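Local coordinates for aerobic respiration control sensor protein ArcB (Escherichia coli, PDB 2A0B) that relays phosphoryl groups to the response regulator ArcA through a histidine-containing phosphotransfer domain, as part of the phosphorelay for anaerobic repression of the arc modulon, at residues Asp31-Phe36 / Glu113-Trp118; Pro41-Val46 / Gly63-Gly68. One frame throughout, in Å; residues are numbered along the deposited sequence.

In the fold
From the N terminus, short helices 7-11 and 14-23 precede the long helix 26-52, which supplies a segment to each contact: 31-36 first, then 41-46. After the turn, helix 56-72 comes back alongside, and contact 2 joins 41-46 to 63-68 across a hairpin with 16 intervening residues. The chain continues through helix 76-85 and into helix 93-122, where 113-118 returns to 31-36. Contact 1 thus closes a much wider loop, within which contact 2 is nested. Their centres lie about 16 Å apart. Together they tie helix 26-52 to two other members of the four-helix bundle of the HPt domain, one near in sequence and one distant.

Contact 1 (Asp31-Phe36 / Glu113-Trp118); sequences DGLAVF and EVLKAW
Leu33 meets Leu115 and Lys116 without any flat group between them: the rings of Phe36 and Trp118 offer neither face nor edge to the opposite segment and pack elsewhere. The branched ends of the two leucines do most of the touching. They overlap side by side, pointing opposite ways, so that Leu115 CD2 reaches both Leu33 methyls, lying 3.6 Å from Leu33 CD1 and 3.6 Å from Leu33 CD2. In both leucines CB already points toward the opposite helix, and chi1 turns CG away from the backbone N (Leu33 -169°, Leu115 171°), which places the methyl pair. Leucine's length suits backbones whose nearest CA atoms, in Leu33 and Lys116, are 8.3 Å apart.

Leu33 CD2 also rests on the stem of Lys116, 3.7 Å from its CG. This lysine suits an exposed margin, since its CG methylene packs on the leucine while the extended chain carries NZ to a salt bridge with Glu37.

The contact lies between helices 26-52 and 93-122, which run roughly antiparallel here. Leu115 packs further on Leu12, Leu17 and Leu75, Phe36 reaches helix 56-72, and Trp118 packs against helix 14-23.

Contact 2 (Pro41-Val46 / Gly63-Gly68); sequences PGYVSV and GHKIKG
Tyr43 and Ile66 form the close-packed part of this contact, where the segments come nearest, their CA atoms 7.2 Å apart. Ile66 runs alongside Tyr43, pointing the other way. Ile66 CG1 lies 3.8 Å from Tyr43 CB, and its terminal methyl CD1 approaches the same CB at 3.9 Å. CG1 also comes within 3.9 Å of Tyr43 CD2, meeting the ring obliquely. Although the Ile66 CB does not point at the other helix, placing CG1 beside the backbone N (chi1 -69°) brings the longer branch across to Tyr43. Isoleucine fits this buried position, where it also packs on Met104 of helix 93-122. Tyrosine suits its partly exposed place by giving Ile66 an apolar CB and ring, and Lys65 a flat face.

The outer side is built differently. Lys65, exposed, lies crosswise to the tyrosine with its CD over one ring face in a CH-pi contact, 4.2 Å from the ring centroid of Tyr43 and 22° off the normal. CD sits toward the rim, with Tyr43 CE1 3.9 Å from it. Lys65 was modelled in two conformers, so this contact is less certain than the Ile66 packing. The chain bends about its CG-CD bond, and NZ forms a salt bridge with Glu62, which lies about one turn earlier on the same helix and also touches Tyr43. Lysine suits this rim: its CD methylene lies on the ring while its ammonium reaches Glu62.

No hydrogen bond spans the segments, so their association is apolar and CH-pi in character. His64, the phosphorylation site, is exposed on the same helix, with ND1 bonded to Gln86. Packing through Ile66 and Lys65 leaves the imidazole uninvolved, consistent with its availability for phosphotransfer.

Contact 1 (Asp31-Phe36 / Glu113-Trp118)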
ATOM      1  N   ASP A  31       3.231  14.932   4.358  1.00 25.09           N
ATOM      2  CA  ASP A  31       4.643  14.658   4.280  1.00 26.75           C
ATOM      3  C   ASP A  31       4.936  13.137   4.180  1.00 23.49           C
ATOM      4  O   ASP A  31       5.892  12.789   3.510  1.00 25.20           O
ATOM      5  CB  ASP A  31       5.406  15.159   5.528  1.00 30.66           C
ATOM      6  CG  ASP A  31       5.438  16.681   5.560  1.00 34.04           C
ATOM      7  OD1 ASP A  31       5.168  17.320   4.535  1.00 35.47           O
ATOM      8  OD2 ASP A  31       5.744  17.212   6.657  1.00 35.70           O
ATOM      9  N   GLY A  32       4.202  12.362   4.933  1.00 23.70           N
ATOM     10  CA  GLY A  32       4.361  10.892   4.963  1.00 23.21           C
ATOM     11  C   GLY A  32       4.000  10.374   3.534  1.00 24.18           C
ATOM     12  O   GLY A  32       4.725   9.525   3.067  1.00 23.14           O
ATOM     13  N   LEU A  33       2.906  10.917   3.026  1.00 23.86           N
ATOM     14  CA  LEU A  33       2.511  10.472   1.679  1.00 25.08           C
ATOM     15  C   LEU A  33       3.534  10.789   0.652  1.00 25.78           C
ATOM     16  O   LEU A  33       3.806  10.039  -0.315  1.00 24.37           O
ATOM     17  CB  LEU A  33       1.150  11.094   1.365  1.00 25.58           C
ATOM     18  CG  LEU A  33       0.456  10.521   0.118  1.00 27.75           C
ATOM     19  CD1 LEU A  33       0.309   9.006   0.238  1.00 28.66           C
ATOM     20  CD2 LEU A  33      -0.914  11.162  -0.008  1.00 28.14           C
ATOM     21  N   ALA A  34       4.237  11.939   0.695  1.00 22.37           N
ATOM     22  CA  ALA A  34       5.274  12.303  -0.241  1.00 22.45           C
ATOM     23  C   ALA A  34       6.434  11.342  -0.169  1.00 23.66           C
ATOM     24  O   ALA A  34       7.053  10.954  -1.163  1.00 25.42           O
ATOM     25  CB  ALA A  34       5.743  13.745   0.003  1.00 24.06           C
ATOM     26  N   VAL A  35       6.780  10.857   1.056  1.00 21.98           N
ATOM     27  CA  VAL A  35       7.812   9.893   1.207  1.00 21.33           C
ATOM     28  C   VAL A  35       7.352   8.505   0.615  1.00 20.39           C
ATOM     29  O   VAL A  35       8.163   7.911  -0.076  1.00 22.84           O
ATOM     30  CB  VAL A  35       8.232   9.647   2.685  1.00 23.62           C
ATOM     31  CG1 VAL A  35       9.197   8.494   2.835  1.00 22.18           C
ATOM     32  CG2 VAL A  35       8.904  10.966   3.101  1.00 24.77           C
ATOM     33  N   PHE A  36       6.126   8.197   0.861  1.00 20.28           N
ATOM     34  CA  PHE A  36       5.581   6.896   0.311  1.00 20.15           C
ATOM     35  C   PHE A  36       5.686   6.950  -1.213  1.00 21.00           C
ATOM     36  O   PHE A  36       6.151   5.930  -1.778  1.00 22.01           O
ATOM     37  CB  PHE A  36       4.162   6.736   0.775  1.00 21.07           C
ATOM     38  CG  PHE A  36       3.493   5.443   0.320  1.00 22.75           C
ATOM     39  CD1 PHE A  36       3.693   4.285   1.033  1.00 23.87           C
ATOM     40  CD2 PHE A  36       2.669   5.489  -0.785  1.00 23.51           C
ATOM     41  CE1 PHE A  36       3.033   3.116   0.590  1.00 24.66           C
ATOM     42  CE2 PHE A  36       2.048   4.317  -1.241  1.00 22.41           C
ATOM     43  CZ  PHE A  36       2.219   3.158  -0.532  1.00 23.56           C
ATOM     44  N   GLU A 113      -3.425   9.189  -5.426  1.00 17.58           N
ATOM     45  CA  GLU A 113      -4.219  10.365  -5.798  1.00 17.32           C
ATOM     46  C   GLU A 113      -5.519  10.487  -5.103  1.00 16.85           C
ATOM     47  O   GLU A 113      -6.097  11.542  -4.800  1.00 18.91           O
ATOM     48  CB  GLU A 113      -4.500  10.264  -7.352  1.00 18.96           C
ATOM     49  CG  GLU A 113      -3.241  10.443  -8.130  1.00 20.37           C
ATOM     50  CD  GLU A 113      -3.330  10.098  -9.619  1.00 24.67           C
ATOM     51  OE1 GLU A 113      -4.316   9.449 -10.003  1.00 29.21           O
ATOM     52  OE2 GLU A 113      -2.415  10.470 -10.341  1.00 30.19           O
ATOM     53  N   VAL A 114      -6.270   9.397  -4.773  1.00 16.87           N
ATOM     54  CA  VAL A 114      -7.473   9.331  -4.028  1.00 18.13           C
ATOM     55  C   VAL A 114      -7.218   9.844  -2.549  1.00 17.21           C
ATOM     56  O   VAL A 114      -8.067  10.580  -2.133  1.00 19.31           O
ATOM     57  CB  VAL A 114      -8.070   7.903  -3.994  1.00 19.45           C
ATOM     58  CG1 VAL A 114      -9.246   7.802  -3.075  1.00 21.12           C
ATOM     59  CG2 VAL A 114      -8.583   7.625  -5.449  1.00 20.97           C
ATOM     60  N   LEU A 115      -6.115   9.431  -2.000  1.00 16.81           N
ATOM     61  CA  LEU A 115      -5.859   9.946  -0.589  1.00 18.19           C
ATOM     62  C   LEU A 115      -5.540  11.426  -0.660  1.00 19.40           C
ATOM     63  O   LEU A 115      -6.121  12.142   0.178  1.00 20.94           O
ATOM     64  CB  LEU A 115      -4.747   9.077  -0.042  1.00 18.65           C
ATOM     65  CG  LEU A 115      -4.202   9.624   1.344  1.00 20.94           C
ATOM     66  CD1 LEU A 115      -5.333   9.628   2.275  1.00 20.51           C
ATOM     67  CD2 LEU A 115      -3.007   8.739   1.700  1.00 23.19           C
ATOM     68  N   LYS A 116      -4.790  11.866  -1.638  1.00 19.23           N
ATOM     69  CA  LYS A 116      -4.487  13.326  -1.721  1.00 22.26           C
ATOM     70  C   LYS A 116      -5.765  14.105  -1.807  1.00 23.01           C
ATOM     71  O   LYS A 116      -5.996  15.139  -1.167  1.00 22.72           O
ATOM     72  CB  LYS A 116      -3.595  13.683  -2.882  1.00 21.48           C
ATOM     73  CG  LYS A 116      -2.147  13.347  -2.677  1.00 23.37           C
ATOM     74  CD  LYS A 116      -1.280  13.572  -3.876  1.00 25.69           C
ATOM     75  CE  LYS A 116       0.190  13.333  -3.640  1.00 28.16           C
ATOM     76  NZ  LYS A 116       0.978  13.446  -4.911  1.00 30.67           N
ATOM     77  N   ALA A 117      -6.728  13.664  -2.651  1.00 21.19           N
ATOM     78  CA  ALA A 117      -7.970  14.376  -2.794  1.00 22.31           C
ATOM     79  C   ALA A 117      -8.794  14.397  -1.541  1.00 24.58           C
ATOM     80  O   ALA A 117      -9.419  15.391  -1.195  1.00 26.54           O
ATOM     81  CB  ALA A 117      -8.725  13.735  -3.989  1.00 23.49           C
ATOM     82  N   TRP A 118      -8.820  13.302  -0.777  1.00 22.02           N
ATOM     83  CA  TRP A 118      -9.588  13.178   0.439  1.00 21.91           C
ATOM     84  C   TRP A 118      -8.989  14.153   1.489  1.00 20.90           C
ATOM     85  O   TRP A 118      -9.835  14.791   2.134  1.00 24.87           O
ATOM     86  CB  TRP A 118      -9.480  11.719   0.957  1.00 22.91           C
ATOM     87  CG  TRP A 118     -10.378  11.532   2.145  1.00 25.20           C
ATOM     88  CD1 TRP A 118     -11.693  11.212   2.171  1.00 25.80           C
ATOM     89  CD2 TRP A 118      -9.992  11.751   3.526  1.00 25.52           C
ATOM     90  NE1 TRP A 118     -12.176  11.204   3.471  1.00 28.61           N
ATOM     91  CE2 TRP A 118     -11.121  11.527   4.299  1.00 26.44           C
ATOM     92  CE3 TRP A 118      -8.771  12.120   4.113  1.00 26.67           C
ATOM     93  CZ2 TRP A 118     -11.141  11.643   5.697  1.00 27.36           C
ATOM     94  CZ3 TRP A 118      -8.773  12.254   5.515  1.00 27.23           C
ATOM     95  CH2 TRP A 118      -9.916  11.992   6.241  1.00 25.73           C
TER

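Contact 2 (Pro41-Val46 / Gly63-Gly68)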
ATOM      1  N   PRO A  41       8.050   3.264  -6.155  1.00 23.28           N
ATOM      2  CA  PRO A  41       8.600   2.743  -7.403  1.00 22.41           C
ATOM      3  C   PRO A  41       9.644   1.681  -7.175  1.00 24.99           C
ATOM      4  O   PRO A  41       9.684   0.571  -7.794  1.00 23.93           O
ATOM      5  CB  PRO A  41       9.172   3.946  -8.160  1.00 24.36           C
ATOM      6  CG  PRO A  41       8.401   5.081  -7.604  1.00 25.62           C
ATOM      7  CD  PRO A  41       8.105   4.742  -6.144  1.00 23.19           C
ATOM      8  N   GLY A  42      10.592   1.887  -6.245  1.00 22.76           N
ATOM      9  CA  GLY A  42      11.606   0.954  -5.917  1.00 21.67           C
ATOM     10  C   GLY A  42      11.082  -0.276  -5.210  1.00 20.11           C
ATOM     11  O   GLY A  42      11.590  -1.386  -5.455  1.00 23.16           O
ATOM     12  N   TYR A  43      10.082  -0.180  -4.338  1.00 20.29           N
ATOM     13  CA  TYR A  43       9.505  -1.299  -3.634  1.00 19.10           C
ATOM     14  C   TYR A  43       8.806  -2.235  -4.698  1.00 19.81           C
ATOM     15  O   TYR A  43       8.982  -3.430  -4.544  1.00 20.42           O
ATOM     16  CB  TYR A  43       8.502  -0.920  -2.545  1.00 21.02           C
ATOM     17  CG  TYR A  43       9.108  -0.128  -1.336  1.00 19.98           C
ATOM     18  CD1 TYR A  43      10.451  -0.038  -1.195  1.00 22.74           C
ATOM     19  CD2 TYR A  43       8.146   0.441  -0.515  1.00 19.89           C
ATOM     20  CE1 TYR A  43      10.960   0.683  -0.061  1.00 23.22           C
ATOM     21  CE2 TYR A  43       8.617   1.168   0.643  1.00 20.69           C
ATOM     22  CZ  TYR A  43       9.981   1.216   0.723  1.00 20.47           C
ATOM     23  OH  TYR A  43      10.532   1.911   1.868  1.00 24.59           O
ATOM     24  N   VAL A  44       8.155  -1.571  -5.627  1.00 20.85           N
ATOM     25  CA  VAL A  44       7.426  -2.468  -6.610  1.00 21.53           C
ATOM     26  C   VAL A  44       8.448  -3.106  -7.527  1.00 23.99           C
ATOM     27  O   VAL A  44       8.313  -4.321  -7.808  1.00 21.73           O
ATOM     28  CB  VAL A  44       6.390  -1.628  -7.326  1.00 22.77           C
ATOM     29  CG1 VAL A  44       5.856  -2.414  -8.574  1.00 26.52           C
ATOM     30  CG2 VAL A  44       5.177  -1.266  -6.497  1.00 22.32           C
ATOM     31  N   SER A  45       9.518  -2.415  -7.920  1.00 23.89           N
ATOM     32  CA  SER A  45      10.559  -3.027  -8.719  1.00 24.88           C
ATOM     33  C   SER A  45      11.216  -4.198  -8.014  1.00 26.96           C
ATOM     34  O   SER A  45      11.566  -5.232  -8.609  1.00 26.40           O
ATOM     35  CB  SER A  45      11.591  -1.999  -9.188  0.50 26.35           C
ATOM     36  OG  SER A  45      10.913  -0.978  -9.911  0.50 27.88           O
ATOM     37  N   VAL A  46      11.439  -4.126  -6.693  1.00 25.89           N
ATOM     38  CA  VAL A  46      12.009  -5.232  -5.941  1.00 27.12           C
ATOM     39  C   VAL A  46      11.020  -6.396  -5.897  1.00 24.83           C
ATOM     40  O   VAL A  46      11.462  -7.541  -6.042  1.00 27.06           O
ATOM     41  CB  VAL A  46      12.395  -4.826  -4.498  1.00 28.54           C
ATOM     42  CG1 VAL A  46      12.745  -6.019  -3.625  1.00 29.70           C
ATOM     43  CG2 VAL A  46      13.585  -3.859  -4.607  1.00 28.63           C
ATOM     44  N   GLY A  63       6.668  -7.631   0.530  1.00 18.56           N
ATOM     45  CA  GLY A  63       5.261  -7.477   0.826  1.00 18.56           C
ATOM     46  C   GLY A  63       5.044  -6.849   2.262  1.00 19.12           C
ATOM     47  O   GLY A  63       4.204  -6.036   2.425  1.00 20.33           O
ATOM     48  N   HIS A  64       5.785  -7.421   3.214  1.00 18.69           N
ATOM     49  CA  HIS A  64       5.666  -6.929   4.612  1.00 19.31           C
ATOM     50  C   HIS A  64       6.113  -5.467   4.695  1.00 18.81           C
ATOM     51  O   HIS A  64       5.414  -4.735   5.451  1.00 21.46           O
ATOM     52  CB  HIS A  64       6.651  -7.804   5.401  1.00 22.40           C
ATOM     53  CG  HIS A  64       6.622  -7.476   6.890  1.00 23.01           C
ATOM     54  ND1 HIS A  64       5.557  -7.705   7.697  1.00 25.85           N
ATOM     55  CD2 HIS A  64       7.607  -6.869   7.622  1.00 26.76           C
ATOM     56  CE1 HIS A  64       5.862  -7.283   8.960  1.00 26.79           C
ATOM     57  NE2 HIS A  64       7.073  -6.808   8.882  1.00 26.78           N
ATOM     58  N   LYS A  65       7.150  -5.110   4.000  1.00 20.46           N
ATOM     59  CA  LYS A  65       7.603  -3.697   4.031  1.00 21.65           C
ATOM     60  C   LYS A  65       6.530  -2.769   3.481  1.00 22.91           C
ATOM     61  O   LYS A  65       6.148  -1.747   4.076  1.00 21.43           O
ATOM     62  CB  LYS A  65       8.901  -3.588   3.284  0.50 23.30           C
ATOM     63  CG  LYS A  65       9.764  -2.341   3.462  0.50 26.35           C
ATOM     64  CD  LYS A  65      10.920  -2.348   2.463  0.50 28.26           C
ATOM     65  CE  LYS A  65      11.823  -3.548   2.693  0.50 29.41           C
ATOM     66  NZ  LYS A  65      12.912  -3.653   1.682  0.50 32.38           N
ATOM     67  N   ILE A  66       5.938  -3.181   2.316  1.00 19.78           N
ATOM     68  CA  ILE A  66       4.872  -2.314   1.795  1.00 18.78           C
ATOM     69  C   ILE A  66       3.686  -2.283   2.650  1.00 15.89           C
ATOM     70  O   ILE A  66       2.972  -1.245   2.762  1.00 18.26           O
ATOM     71  CB  ILE A  66       4.536  -2.874   0.339  1.00 19.04           C
ATOM     72  CG1 ILE A  66       5.696  -2.594  -0.579  1.00 21.27           C
ATOM     73  CG2 ILE A  66       3.275  -2.201  -0.161  1.00 20.40           C
ATOM     74  CD1 ILE A  66       5.655  -3.471  -1.863  1.00 23.59           C
ATOM     75  N   LYS A  67       3.192  -3.356   3.308  1.00 16.70           N
ATOM     76  CA  LYS A  67       2.078  -3.461   4.167  1.00 17.13           C
ATOM     77  C   LYS A  67       2.244  -2.345   5.303  1.00 18.64           C
ATOM     78  O   LYS A  67       1.283  -1.665   5.534  1.00 19.02           O
ATOM     79  CB  LYS A  67       1.973  -4.843   4.815  1.00 21.33           C
ATOM     80  CG  LYS A  67       0.813  -4.933   5.772  1.00 24.57           C
ATOM     81  CD  LYS A  67       0.813  -6.186   6.627  1.00 29.28           C
ATOM     82  CE  LYS A  67      -0.330  -6.178   7.647  1.00 31.78           C
ATOM     83  NZ  LYS A  67      -0.077  -7.351   8.566  1.00 34.19           N
ATOM     84  N   GLY A  68       3.451  -2.433   5.831  1.00 19.76           N
ATOM     85  CA  GLY A  68       3.655  -1.430   6.949  1.00 21.66           C
ATOM     86  C   GLY A  68       3.625   0.004   6.436  1.00 20.97           C
ATOM     87  O   GLY A  68       3.015   0.893   7.106  1.00 22.57           O
TER